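Local structure of 2-hydroxyisocaproyl-CoA dehydratase activator (Clostridium difficile, 4EHU) at residues R95-I100 and V211-V216; V16-G21 and G247-A252. The protein activates (R)-2-hydroxyisocaproyl-CoA dehydratase in leucine fermentation by passing it one electron from a [4Fe-4S] cluster as ATP is hydrolysed. One frame throughout, in Å; residues are numbered along the deposited sequence. Where two conformers were deposited one is given.

From the N terminus, the chain first lays down a mixed sheet that includes strands 2-8, 13-19 and 23-30. It then runs through helix 79-90 into a second mixed sheet with the same strand order. Interaction 1 lies in that second sheet. It closes a loop of 110 residues by pairing strand 96-100 with strand 210-213. Interaction 2 closes the longer loop, bringing helix 243-261 back onto strand 13-19 of the first sheet. The loop of interaction 1 is therefore nested inside that of interaction 2. The two contacts do not touch. Their centres lie about 19 Å apart, and helix 79-90 has side-chain neighbours in both.

Interaction 1. Residues R95-I100 and V211-V216; sequences RTIIDI and VMVGGV. With ANP (phosphoaminophosphonic acid-adenylate ester), chain D.
T96 and V211 open a parallel ladder between strands 96-100 and 210-213. V211 N gives its hydrogen to T96 O at 2.9 Å, in a nearly straight bond (165°). V211 O is taken in turn by I98 N at 2.9 Å. V213 N then reaches I98 O, also at 2.9 Å. I100 N closes the regular ladder on V213 O at 3.1 Å. I98 O and V213 O each receive a second, weaker contact, from the CA-H groups of M212 and D99. The hydroxyl of T96 is satisfied outside the pair, by Q207 O.

I98 and M212 turn to the side of helix 220-230. In the conformer given, M212 SD lies 4.0 Å from I100 CD1. I100 CG2 also packs 3.6 Å from V216 CB, and V216 in turn touches I222 of that helix. On the other side, V213 CG2 rests 3.6 Å from D99 CB, near helix 79-90.

Past V213 the strand gives way to the turn G214-G215. V216 N makes a weak bond to I100 O. G215 N donates to ANP O2A at 2.8 Å. G215 belongs to the ATP site, and the sheet has the strand order of an actin-fold ATPase domain. The bonding is consistent with the ladder holding in place the strand end from which a backbone N-H grips the alpha phosphate.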
loop_
_atom_site.group_PDB
_atom_site.type_symbol
_atom_site.label_atom_id
_atom_site.label_comp_id
_atom_site.label_asym_id
_atom_site.label_seq_id
_atom_site.Cartn_x
_atom_site.Cartn_y
_atom_site.Cartn_z
ATOM N N ARG A 95 20.408 -17.922 12.751
ATOM C CA ARG A 95 19.804 -18.721 11.679
ATOM C C ARG A 95 18.637 -18.026 10.982
ATOM O O ARG A 95 18.284 -18.393 9.854
ATOM C CB ARG A 95 19.345 -20.080 12.204
ATOM C CG ARG A 95 20.466 -20.927 12.829
ATOM C CD ARG A 95 21.444 -21.454 11.801
ATOM N NE ARG A 95 22.463 -22.312 12.405
ATOM C CZ ARG A 95 23.650 -21.891 12.842
ATOM N NH1 ARG A 95 23.994 -20.615 12.749
ATOM N NH2 ARG A 95 24.504 -22.753 13.375
ATOM N N THR A 96 18.034 -17.021 11.621
ATOM C CA THR A 96 16.999 -16.236 10.964
ATOM C C THR A 96 17.317 -14.754 11.122
ATOM O O THR A 96 17.566 -14.300 12.239
ATOM C CB THR A 96 15.613 -16.538 11.587
ATOM O OG1 THR A 96 15.406 -17.960 11.595
ATOM C CG2 THR A 96 14.514 -15.849 10.795
ATOM N N ILE A 97 17.369 -14.014 10.016
ATOM C CA ILE A 97 17.556 -12.560 10.077
ATOM C C ILE A 97 16.333 -11.872 9.492
ATOM O O ILE A 97 15.904 -12.179 8.393
ATOM C CB ILE A 97 18.821 -12.100 9.307
ATOM C CG1 ILE A 97 20.063 -12.694 9.968
ATOM C CG2 ILE A 97 18.917 -10.565 9.290
ATOM C CD1 ILE A 97 21.370 -12.402 9.163
ATOM N N ILE A 98 15.779 -10.934 10.249
ATOM C CA ILE A 98 14.649 -10.154 9.810
ATOM C C ILE A 98 15.120 -8.735 9.648
ATOM O O ILE A 98 15.428 -8.073 10.630
ATOM C CB ILE A 98 13.517 -10.182 10.868
ATOM C CG1 ILE A 98 13.125 -11.630 11.144
ATOM C CG2 ILE A 98 12.305 -9.363 10.371
ATOM C CD1 ILE A 98 12.272 -11.798 12.480
ATOM N N ASP A 99 15.177 -8.268 8.399
ATOM C CA ASP A 99 15.633 -6.920 8.107
ATOM C C ASP A 99 14.427 -6.082 7.721
ATOM O O ASP A 99 13.910 -6.198 6.624
ATOM C CB ASP A 99 16.644 -6.959 6.940
ATOM C CG ASP A 99 16.844 -5.604 6.273
ATOM O OD1 ASP A 99 16.788 -4.577 6.967
ATOM O OD2 ASP A 99 17.073 -5.581 5.022
ATOM N N ILE A 100 13.968 -5.226 8.631
ATOM C CA ILE A 100 12.865 -4.345 8.274
ATOM C C ILE A 100 13.417 -2.965 7.972
ATOM O O ILE A 100 13.903 -2.288 8.869
ATOM C CB ILE A 100 11.804 -4.260 9.384
ATOM C CG1 ILE A 100 11.339 -5.674 9.765
ATOM C CG2 ILE A 100 10.640 -3.422 8.858
ATOM C CD1 ILE A 100 10.306 -5.707 10.999
ATOM N N VAL A 211 17.394 -12.824 14.694
ATOM C CA VAL A 211 17.947 -11.501 14.880
ATOM C C VAL A 211 17.195 -10.500 14.032
ATOM O O VAL A 211 16.950 -10.748 12.857
ATOM C CB VAL A 211 19.436 -11.466 14.473
ATOM C CG1 VAL A 211 19.982 -10.027 14.538
ATOM C CG2 VAL A 211 20.253 -12.434 15.374
ATOM N N MET A 212 16.818 -9.369 14.618
ATOM C CA MET A 212 16.223 -8.290 13.833
ATOM C C MET A 212 17.227 -7.161 13.602
ATOM O O MET A 212 17.950 -6.746 14.508
ATOM C CB MET A 212 14.960 -7.718 14.481
ATOM C CG MET A 212 14.220 -6.750 13.545
ATOM S SD MET A 212 12.716 -6.035 14.226
ATOM C CE MET A 212 11.920 -7.573 14.688
ATOM N N VAL A 213 17.249 -6.677 12.365
ATOM C CA VAL A 213 18.099 -5.576 11.957
ATOM C C VAL A 213 17.286 -4.599 11.096
ATOM O O VAL A 213 16.083 -4.807 10.854
ATOM C CB VAL A 213 19.300 -6.098 11.127
ATOM C CG1 VAL A 213 20.069 -7.107 11.964
ATOM C CG2 VAL A 213 18.820 -6.723 9.805
ATOM N N GLY A 214 17.946 -3.528 10.655
ATOM C CA GLY A 214 17.254 -2.459 9.957
ATOM C C GLY A 214 16.875 -1.359 10.928
ATOM O O GLY A 214 16.892 -1.549 12.165
ATOM N N GLY A 215 16.501 -0.213 10.366
ATOM C CA GLY A 215 16.185 0.953 11.178
ATOM C C GLY A 215 14.938 0.704 12.028
ATOM O O GLY A 215 14.842 1.229 13.138
ATOM N N VAL A 216 14.004 -0.100 11.517
ATOM C CA VAL A 216 12.768 -0.374 12.248
ATOM C C VAL A 216 13.051 -1.201 13.494
ATOM O O VAL A 216 12.281 -1.158 14.460
ATOM C CB VAL A 216 11.728 -1.059 11.344
ATOM C CG1 VAL A 216 10.474 -1.470 12.131
ATOM C CG2 VAL A 216 11.355 -0.112 10.219
HETATM P PG ANP D . 15.512 -0.603 2.468
HETATM O O1G ANP D . 15.978 -0.261 1.058
HETATM O O2G ANP D . 16.452 -1.597 3.103
HETATM O O3G ANP D . 14.097 -1.027 2.524
HETATM P PB ANP D . 16.798 1.413 4.330
HETATM O O1B ANP D . 17.211 2.824 4.002
HETATM O O2B ANP D . 17.927 0.393 4.483
HETATM N N3B ANP D . 15.561 0.940 3.217
HETATM P PA ANP D . 16.689 1.431 7.233
HETATM O O1A ANP D . 17.767 2.455 7.275
HETATM O O2A ANP D . 16.965 -0.019 7.563
HETATM O O3A ANP D . 16.015 1.442 5.759
HETATM O "O5'" ANP D . 15.412 1.865 8.108
HETATM C "C5'" ANP D . 14.698 3.066 7.798
HETATM C "C4'" ANP D . 13.648 3.305 8.878
HETATM O "O4'" ANP D . 13.932 2.910 10.212
HETATM C "C3'" ANP D . 12.541 4.340 8.805
HETATM O "O3'" ANP D . 11.597 4.014 7.776
HETATM C "C2'" ANP D . 11.977 4.319 10.230
HETATM O "O2'" ANP D . 10.677 3.706 10.299
HETATM C "C1'" ANP D . 12.958 3.506 11.075
HETATM N N9 ANP D . 13.728 4.320 12.034
HETATM C C8 ANP D . 14.753 5.151 11.753
HETATM N N7 ANP D . 15.260 5.688 12.890
HETATM C C5 ANP D . 14.537 5.173 13.915
HETATM C C6 ANP D . 14.543 5.300 15.375
HETATM N N6 ANP D . 15.437 6.131 15.964
HETATM N N1 ANP D . 13.634 4.579 16.080
HETATM C C2 ANP D . 12.751 3.756 15.497
HETATM N N3 ANP D . 12.683 3.599 14.166
HETATM C C4 ANP D . 13.541 4.263 13.351
#

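Interaction 2. Residues V16-G21 and G247-A252; sequences VILKNG and GAALYA
A249 and L18 meet where helix 243-261 lies over strand 13-19. The methyl of A249 points at the strand, and A249 CB is 3.9 Å from L18 CB. The same methyl also lies near V16. A249 CB is 4.2 Å from V16 CG1 and 4.1 Å from V16 O. A249 thus sits beside two alternate strand residues that both turn toward the helix, while I17 between them turns away.

L18 carries the contact round the helix to L250. Its CG stands anti to the backbone N (chi1 -176°), which extends the branch out from the strand. L18 CD2 comes 3.6 Å from L250 CD2, and the two leucines cross obliquely.

The strand belongs to the first mixed sheet, in the order 23-30, 13-19, 2-8, 57-63, 75-76. Here the helix that follows the second sheet returns to pack on the first, in a protein of the actin-like ATPase fold. The axes of the short strand and helix segments approach to 8.1 Å at 42°. Strand 2-8 takes part as well, since A249 O accepts a hydrogen bond from T3 OG1.

L250 starts off to one side of the strand, but its branch swings back. Its CG is anti to the carbonyl carbon (chi1 -76°). L250 CD2, the methyl that meets L18, also lies 3.7 Å from G21 O in the turn after the strand. The leucine also touches R85 and F89 of helix 79-90. No hydrogen bond joins the two segments.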
loop_
_atom_site.group_PDB
_atom_site.type_symbol
_atom_site.label_atom_id
_atom_site.label_comp_id
_atom_site.label_asym_id
_atom_site.label_seq_id
_atom_site.Cartn_x
_atom_site.Cartn_y
_atom_site.Cartn_z
ATOM N N VAL A 16 30.227 2.593 7.940
ATOM C CA VAL A 16 31.063 2.079 9.024
ATOM C C VAL A 16 32.508 2.120 8.563
ATOM O O VAL A 16 32.785 1.760 7.417
ATOM C CB VAL A 16 30.714 0.612 9.356
ATOM C CG1 VAL A 16 31.770 0.006 10.256
ATOM C CG2 VAL A 16 29.307 0.522 10.017
ATOM N N ILE A 17 33.411 2.583 9.431
ATOM C CA ILE A 17 34.840 2.375 9.228
ATOM C C ILE A 17 35.292 1.318 10.224
ATOM O O ILE A 17 35.050 1.435 11.433
ATOM C CB ILE A 17 35.673 3.667 9.430
ATOM C CG1 ILE A 17 35.310 4.705 8.366
ATOM C CG2 ILE A 17 37.173 3.343 9.365
ATOM C CD1 ILE A 17 36.094 5.998 8.458
ATOM N N LEU A 18 35.933 0.281 9.703
ATOM C CA LEU A 18 36.360 -0.869 10.494
ATOM C C LEU A 18 37.883 -0.942 10.487
ATOM O O LEU A 18 38.516 -0.798 9.439
ATOM C CB LEU A 18 35.777 -2.142 9.882
ATOM C CG LEU A 18 35.987 -3.483 10.579
ATOM C CD1 LEU A 18 35.166 -3.569 11.867
ATOM C CD2 LEU A 18 35.579 -4.597 9.630
ATOM N N LYS A 19 38.467 -1.162 11.658
ATOM C CA LYS A 19 39.919 -1.222 11.797
ATOM C C LYS A 19 40.357 -2.676 11.922
ATOM O O LYS A 19 39.876 -3.399 12.797
ATOM C CB LYS A 19 40.362 -0.442 13.036
ATOM C CG LYS A 19 41.885 -0.225 13.147
ATOM C CD LYS A 19 42.230 0.500 14.433
ATOM C CE LYS A 19 43.735 0.657 14.587
ATOM N NZ LYS A 19 44.088 1.429 15.813
ATOM N N ASN A 20 41.254 -3.090 11.033
ATOM C CA ASN A 20 41.801 -4.445 11.019
ATOM C C ASN A 20 40.720 -5.506 11.088
ATOM O O ASN A 20 40.904 -6.551 11.709
ATOM C CB ASN A 20 42.794 -4.640 12.164
ATOM C CG ASN A 20 43.978 -3.712 12.057
ATOM O OD1 ASN A 20 44.419 -3.122 13.047
ATOM N ND2 ASN A 20 44.490 -3.561 10.847
ATOM N N GLY A 21 39.596 -5.234 10.429
ATOM C CA GLY A 21 38.510 -6.193 10.339
ATOM C C GLY A 21 37.907 -6.594 11.672
ATOM O O GLY A 21 37.215 -7.604 11.763
ATOM N N GLY A 247 28.637 -5.301 7.431
ATOM C CA GLY A 247 28.906 -6.436 6.569
ATOM C C GLY A 247 29.724 -6.002 5.366
ATOM O O GLY A 247 30.688 -6.660 4.980
ATOM N N ALA A 248 29.349 -4.874 4.784
ATOM C CA ALA A 248 30.125 -4.310 3.672
ATOM C C ALA A 248 31.583 -4.037 4.092
ATOM O O ALA A 248 32.529 -4.336 3.350
ATOM C CB ALA A 248 29.463 -3.026 3.144
ATOM N N ALA A 249 31.775 -3.483 5.287
ATOM C CA ALA A 249 33.130 -3.161 5.759
ATOM C C ALA A 249 33.950 -4.443 5.938
ATOM O O ALA A 249 35.151 -4.457 5.725
ATOM C CB ALA A 249 33.072 -2.358 7.070
ATOM N N LEU A 250 33.283 -5.528 6.311
ATOM C CA LEU A 250 33.947 -6.807 6.511
ATOM C C LEU A 250 34.310 -7.438 5.167
ATOM O O LEU A 250 35.391 -8.023 5.023
ATOM C CB LEU A 250 33.050 -7.750 7.316
ATOM C CG LEU A 250 33.001 -7.431 8.805
ATOM C CD1 LEU A 250 31.737 -8.048 9.440
ATOM C CD2 LEU A 250 34.259 -7.946 9.483
ATOM N N TYR A 251 33.428 -7.328 4.178
ATOM C CA TYR A 251 33.780 -7.790 2.839
ATOM C C TYR A 251 34.910 -6.934 2.300
ATOM O O TYR A 251 35.731 -7.413 1.536
ATOM C CB TYR A 251 32.603 -7.750 1.872
ATOM C CG TYR A 251 31.678 -8.914 2.060
ATOM C CD1 TYR A 251 32.136 -10.215 1.910
ATOM C CD2 TYR A 251 30.348 -8.719 2.408
ATOM C CE1 TYR A 251 31.311 -11.281 2.111
ATOM C CE2 TYR A 251 29.514 -9.773 2.580
ATOM C CZ TYR A 251 29.992 -11.058 2.443
ATOM O OH TYR A 251 29.140 -12.125 2.634
ATOM N N ALA A 252 34.947 -5.669 2.696
ATOM C CA ALA A 252 36.022 -4.777 2.249
ATOM C C ALA A 252 37.347 -5.231 2.850
ATOM O O ALA A 252 38.389 -5.193 2.187
ATOM C CB ALA A 252 35.706 -3.340 2.649
#